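Local coordinates for Ctr9 protein (Myceliophthora thermophila, PDB 6AF0) that probably binds the RNA polymerase II complex, and is represented here by a largely helical part containing tetratricopeptide repeats, at residues K527-Y541 with A550-R563. Numbering follows the deposited sequence.
Sequences KLLPPQLLNNIGCFY and ATEFFQAALDSCAR
Phe553 is clasped between two side chains of 527-541: Ile537 CG2 lies over the centre of one ring face, 3.8 Å from the centroid and 12° off the normal, while Lys527 CE covers the opposite face nearer the rim, both as CH-pi contacts. The bend at chi2 carries the lysine's CD and CE over the ring. Leu534 meets the ring at about a right angle, CD2 standing 4.0 Å from Phe553 CE2, and the Tyr541 ring lies obliquely to it, with planes 35° apart. Phe553 is thus a knob in the hole formed by Leu534, Ile537, Gly538 and Tyr541. An alanine in place of Phe553 is likely to open a gap and leave Ile537 CG2 and the lysine chain each without the ring face it packs on.

The reciprocal knob is Leu534, which enters among Phe553, Ala556, Ala557 and Ser560, its CD1 3.7 Å from Ala557 CA. The axes of 531-541 and 550-563 run antiparallel and approach to 8.0 Å, a closeness consistent with the small residues Gly538, Ala556 and Ala557 at the interface; Gly538 CA lies over a face of the Phe554 ring. At the other end Ser560 OG, anti to the backbone N (chi1 176°), donates a 2.5 Å hydrogen bond to Leu529 O, tilted from the carbonyl plane.

The arrangement is consistent with the helical hairpin of a tetratricopeptide repeat, the family to which this region is assigned. Asn535 ND2 and Asn536 OD1 bond to the backbone of another protein's chain, whereas helix 573-591 packs on Phe554 and Cys561. Apolar packing of Phe553 and Leu534 probably holds the two helices together, while Ser560 fixes the loop just before helix 531-543 to helix 547-566.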
# COMPACT_ATOMS: atom_id res chain seq x y z
N LYS A 527 -29.30 7.43 -7.72
CA LYS A 527 -27.86 7.62 -7.89
C LYS A 527 -27.46 7.37 -9.30
O LYS A 527 -27.43 6.23 -9.76
CB LYS A 527 -27.03 6.69 -6.99
CG LYS A 527 -27.78 5.53 -6.34
CD LYS A 527 -28.03 4.31 -7.23
CE LYS A 527 -28.66 3.20 -6.40
NZ LYS A 527 -28.12 3.08 -5.00
N LEU A 528 -27.14 8.45 -9.99
CA LEU A 528 -26.60 8.32 -11.31
C LEU A 528 -25.19 8.94 -11.22
O LEU A 528 -24.99 10.14 -11.48
CB LEU A 528 -27.55 8.98 -12.32
CG LEU A 528 -29.06 8.71 -12.15
CD1 LEU A 528 -29.83 9.06 -13.42
CD2 LEU A 528 -29.39 7.28 -11.76
N LEU A 529 -24.25 8.10 -10.78
CA LEU A 529 -22.80 8.39 -10.79
C LEU A 529 -22.24 7.74 -12.07
O LEU A 529 -23.01 7.21 -12.87
CB LEU A 529 -22.13 7.76 -9.56
CG LEU A 529 -22.57 8.14 -8.15
CD1 LEU A 529 -23.90 8.84 -8.16
CD2 LEU A 529 -22.63 6.89 -7.26
N PRO A 530 -20.91 7.77 -12.28
CA PRO A 530 -20.46 7.15 -13.53
C PRO A 530 -20.85 5.66 -13.62
O PRO A 530 -20.82 4.93 -12.61
CB PRO A 530 -18.93 7.34 -13.51
CG PRO A 530 -18.67 8.42 -12.52
CD PRO A 530 -19.80 8.37 -11.52
N PRO A 531 -21.24 5.21 -14.83
CA PRO A 531 -21.77 3.86 -15.10
C PRO A 531 -20.87 2.69 -14.67
O PRO A 531 -21.36 1.68 -14.18
CB PRO A 531 -21.91 3.86 -16.63
CG PRO A 531 -22.09 5.27 -16.99
CD PRO A 531 -21.21 6.03 -16.05
N GLN A 532 -19.57 2.83 -14.87
CA GLN A 532 -18.68 1.73 -14.60
C GLN A 532 -18.72 1.40 -13.11
O GLN A 532 -18.87 0.24 -12.72
CB GLN A 532 -17.27 2.08 -15.05
CG GLN A 532 -17.16 2.29 -16.56
CD GLN A 532 -17.39 3.72 -16.97
OE1 GLN A 532 -17.91 4.53 -16.19
NE2 GLN A 532 -16.99 4.05 -18.20
N LEU A 533 -18.63 2.43 -12.28
CA LEU A 533 -18.69 2.22 -10.85
C LEU A 533 -19.98 1.46 -10.46
O LEU A 533 -19.93 0.46 -9.76
CB LEU A 533 -18.62 3.57 -10.12
CG LEU A 533 -18.68 3.51 -8.59
CD1 LEU A 533 -17.50 2.76 -7.99
CD2 LEU A 533 -18.72 4.90 -7.98
N LEU A 534 -21.12 1.95 -10.92
CA LEU A 534 -22.41 1.35 -10.61
C LEU A 534 -22.52 -0.08 -11.09
O LEU A 534 -23.03 -0.95 -10.38
CB LEU A 534 -23.54 2.16 -11.25
CG LEU A 534 -23.60 3.66 -10.90
CD1 LEU A 534 -24.66 4.33 -11.76
CD2 LEU A 534 -23.89 3.85 -9.42
N ASN A 535 -22.03 -0.33 -12.30
CA ASN A 535 -22.00 -1.68 -12.86
C ASN A 535 -21.21 -2.63 -11.97
O ASN A 535 -21.71 -3.68 -11.57
CB ASN A 535 -21.39 -1.70 -14.26
CG ASN A 535 -21.45 -3.08 -14.90
OD1 ASN A 535 -22.29 -3.34 -15.76
ND2 ASN A 535 -20.57 -3.97 -14.48
N ASN A 536 -19.98 -2.27 -11.66
CA ASN A 536 -19.15 -3.17 -10.87
C ASN A 536 -19.82 -3.45 -9.54
O ASN A 536 -19.94 -4.60 -9.12
CB ASN A 536 -17.75 -2.62 -10.68
CG ASN A 536 -16.99 -2.48 -12.00
OD1 ASN A 536 -17.57 -2.58 -13.08
ND2 ASN A 536 -15.69 -2.23 -11.91
N ILE A 537 -20.32 -2.41 -8.90
CA ILE A 537 -20.98 -2.58 -7.62
C ILE A 537 -22.06 -3.61 -7.86
O ILE A 537 -22.18 -4.57 -7.11
CB ILE A 537 -21.57 -1.26 -7.08
CG1 ILE A 537 -20.45 -0.27 -6.77
CG2 ILE A 537 -22.38 -1.53 -5.81
CD1 ILE A 537 -20.93 1.09 -6.32
N GLY A 538 -22.82 -3.41 -8.94
CA GLY A 538 -23.88 -4.37 -9.34
C GLY A 538 -23.38 -5.79 -9.43
O GLY A 538 -24.02 -6.70 -8.93
N CYS A 539 -22.20 -5.93 -10.04
CA CYS A 539 -21.49 -7.20 -10.22
C CYS A 539 -21.12 -7.87 -8.92
O CYS A 539 -21.19 -9.11 -8.82
CB CYS A 539 -20.20 -7.00 -11.02
SG CYS A 539 -20.42 -6.50 -12.75
N PHE A 540 -20.69 -7.07 -7.94
CA PHE A 540 -20.27 -7.63 -6.65
C PHE A 540 -21.48 -8.02 -5.86
O PHE A 540 -21.50 -9.05 -5.18
CB PHE A 540 -19.35 -6.68 -5.86
CG PHE A 540 -17.96 -6.62 -6.41
CD1 PHE A 540 -17.15 -7.75 -6.41
CD2 PHE A 540 -17.47 -5.45 -6.95
CE1 PHE A 540 -15.87 -7.71 -6.94
CE2 PHE A 540 -16.19 -5.40 -7.49
CZ PHE A 540 -15.39 -6.52 -7.48
N TYR A 541 -22.51 -7.20 -5.97
CA TYR A 541 -23.79 -7.53 -5.38
C TYR A 541 -24.32 -8.82 -6.00
O TYR A 541 -24.88 -9.65 -5.31
CB TYR A 541 -24.79 -6.39 -5.59
CG TYR A 541 -24.78 -5.33 -4.52
CD1 TYR A 541 -24.87 -5.67 -3.17
CD2 TYR A 541 -24.73 -3.97 -4.87
CE1 TYR A 541 -24.87 -4.68 -2.19
CE2 TYR A 541 -24.75 -2.98 -3.89
CZ TYR A 541 -24.83 -3.35 -2.56
OH TYR A 541 -24.84 -2.35 -1.62
N ALA A 550 -28.36 -5.67 -7.16
CA ALA A 550 -27.59 -5.70 -8.40
C ALA A 550 -28.37 -5.14 -9.59
O ALA A 550 -27.88 -4.24 -10.31
CB ALA A 550 -27.14 -7.12 -8.68
N THR A 551 -29.58 -5.66 -9.79
CA THR A 551 -30.48 -5.24 -10.88
C THR A 551 -30.78 -3.75 -10.87
O THR A 551 -30.82 -3.10 -11.92
CB THR A 551 -31.81 -6.04 -10.83
OG1 THR A 551 -31.59 -7.39 -11.24
CG2 THR A 551 -32.85 -5.46 -11.74
N GLU A 552 -30.99 -3.20 -9.68
CA GLU A 552 -31.27 -1.77 -9.52
C GLU A 552 -30.03 -0.97 -9.89
O GLU A 552 -30.13 0.08 -10.55
CB GLU A 552 -31.72 -1.47 -8.10
CG GLU A 552 -32.92 -2.31 -7.69
CD GLU A 552 -33.58 -1.87 -6.40
OE1 GLU A 552 -32.85 -1.53 -5.43
OE2 GLU A 552 -34.84 -1.89 -6.38
N PHE A 553 -28.87 -1.50 -9.50
CA PHE A 553 -27.59 -0.87 -9.84
C PHE A 553 -27.29 -0.90 -11.34
O PHE A 553 -26.83 0.10 -11.89
CB PHE A 553 -26.43 -1.49 -9.06
CG PHE A 553 -26.09 -0.72 -7.82
CD1 PHE A 553 -26.61 -1.09 -6.59
CD2 PHE A 553 -25.27 0.40 -7.89
CE1 PHE A 553 -26.31 -0.36 -5.46
CE2 PHE A 553 -24.95 1.13 -6.75
CZ PHE A 553 -25.48 0.74 -5.54
N PHE A 554 -27.55 -2.02 -12.00
CA PHE A 554 -27.43 -2.06 -13.45
C PHE A 554 -28.35 -1.07 -14.14
O PHE A 554 -27.94 -0.40 -15.09
CB PHE A 554 -27.71 -3.45 -14.01
CG PHE A 554 -26.72 -4.48 -13.58
CD1 PHE A 554 -25.36 -4.25 -13.77
CD2 PHE A 554 -27.13 -5.67 -12.98
CE1 PHE A 554 -24.43 -5.19 -13.36
CE2 PHE A 554 -26.21 -6.61 -12.57
CZ PHE A 554 -24.85 -6.37 -12.77
N GLN A 555 -29.61 -1.00 -13.68
CA GLN A 555 -30.58 -0.11 -14.28
C GLN A 555 -30.09 1.31 -14.10
O GLN A 555 -30.14 2.11 -15.04
CB GLN A 555 -31.96 -0.27 -13.66
CG GLN A 555 -33.03 0.60 -14.30
CD GLN A 555 -33.14 0.39 -15.80
OE1 GLN A 555 -32.89 1.31 -16.60
NE2 GLN A 555 -33.49 -0.84 -16.20
N ALA A 556 -29.61 1.59 -12.90
CA ALA A 556 -29.08 2.91 -12.55
C ALA A 556 -27.90 3.29 -13.44
O ALA A 556 -27.73 4.45 -13.82
CB ALA A 556 -28.67 2.95 -11.09
N ALA A 557 -27.08 2.30 -13.77
CA ALA A 557 -25.94 2.47 -14.68
C ALA A 557 -26.38 2.85 -16.09
O ALA A 557 -25.79 3.73 -16.72
CB ALA A 557 -25.13 1.20 -14.74
N LEU A 558 -27.39 2.14 -16.58
CA LEU A 558 -27.99 2.44 -17.87
C LEU A 558 -28.53 3.85 -17.91
O LEU A 558 -28.22 4.62 -18.82
CB LEU A 558 -29.12 1.44 -18.18
CG LEU A 558 -28.67 0.03 -18.57
CD1 LEU A 558 -29.86 -0.89 -18.73
CD2 LEU A 558 -27.86 0.06 -19.86
N ASP A 559 -29.33 4.22 -16.92
CA ASP A 559 -29.88 5.56 -16.87
C ASP A 559 -28.73 6.55 -16.95
O ASP A 559 -28.70 7.45 -17.79
CB ASP A 559 -30.69 5.75 -15.61
CG ASP A 559 -31.92 4.89 -15.59
OD1 ASP A 559 -32.45 4.56 -16.68
OD2 ASP A 559 -32.36 4.53 -14.48
N SER A 560 -27.74 6.32 -16.09
CA SER A 560 -26.58 7.17 -16.01
C SER A 560 -25.89 7.32 -17.37
O SER A 560 -25.48 8.42 -17.70
CB SER A 560 -25.61 6.65 -14.95
OG SER A 560 -24.43 7.44 -14.94
N CYS A 561 -25.76 6.24 -18.14
CA CYS A 561 -25.22 6.31 -19.52
C CYS A 561 -26.08 7.15 -20.45
O CYS A 561 -25.58 7.82 -21.35
CB CYS A 561 -25.11 4.93 -20.19
SG CYS A 561 -23.95 3.76 -19.50
N ALA A 562 -27.39 7.07 -20.26
CA ALA A 562 -28.31 7.89 -21.04
C ALA A 562 -28.06 9.38 -20.77
O ALA A 562 -28.01 10.18 -21.70
CB ALA A 562 -29.76 7.52 -20.74
N ARG A 563 -27.90 9.74 -19.50
CA ARG A 563 -27.57 11.11 -19.13
C ARG A 563 -26.27 11.58 -19.76
O ARG A 563 -26.16 12.73 -20.14
CB ARG A 563 -27.50 11.27 -17.61
CG ARG A 563 -26.65 12.46 -17.17
CD ARG A 563 -26.89 12.82 -15.72
NE ARG A 563 -26.60 11.69 -14.84
CZ ARG A 563 -25.38 11.24 -14.57
NH1 ARG A 563 -24.28 11.79 -15.09
NH2 ARG A 563 -25.24 10.22 -13.77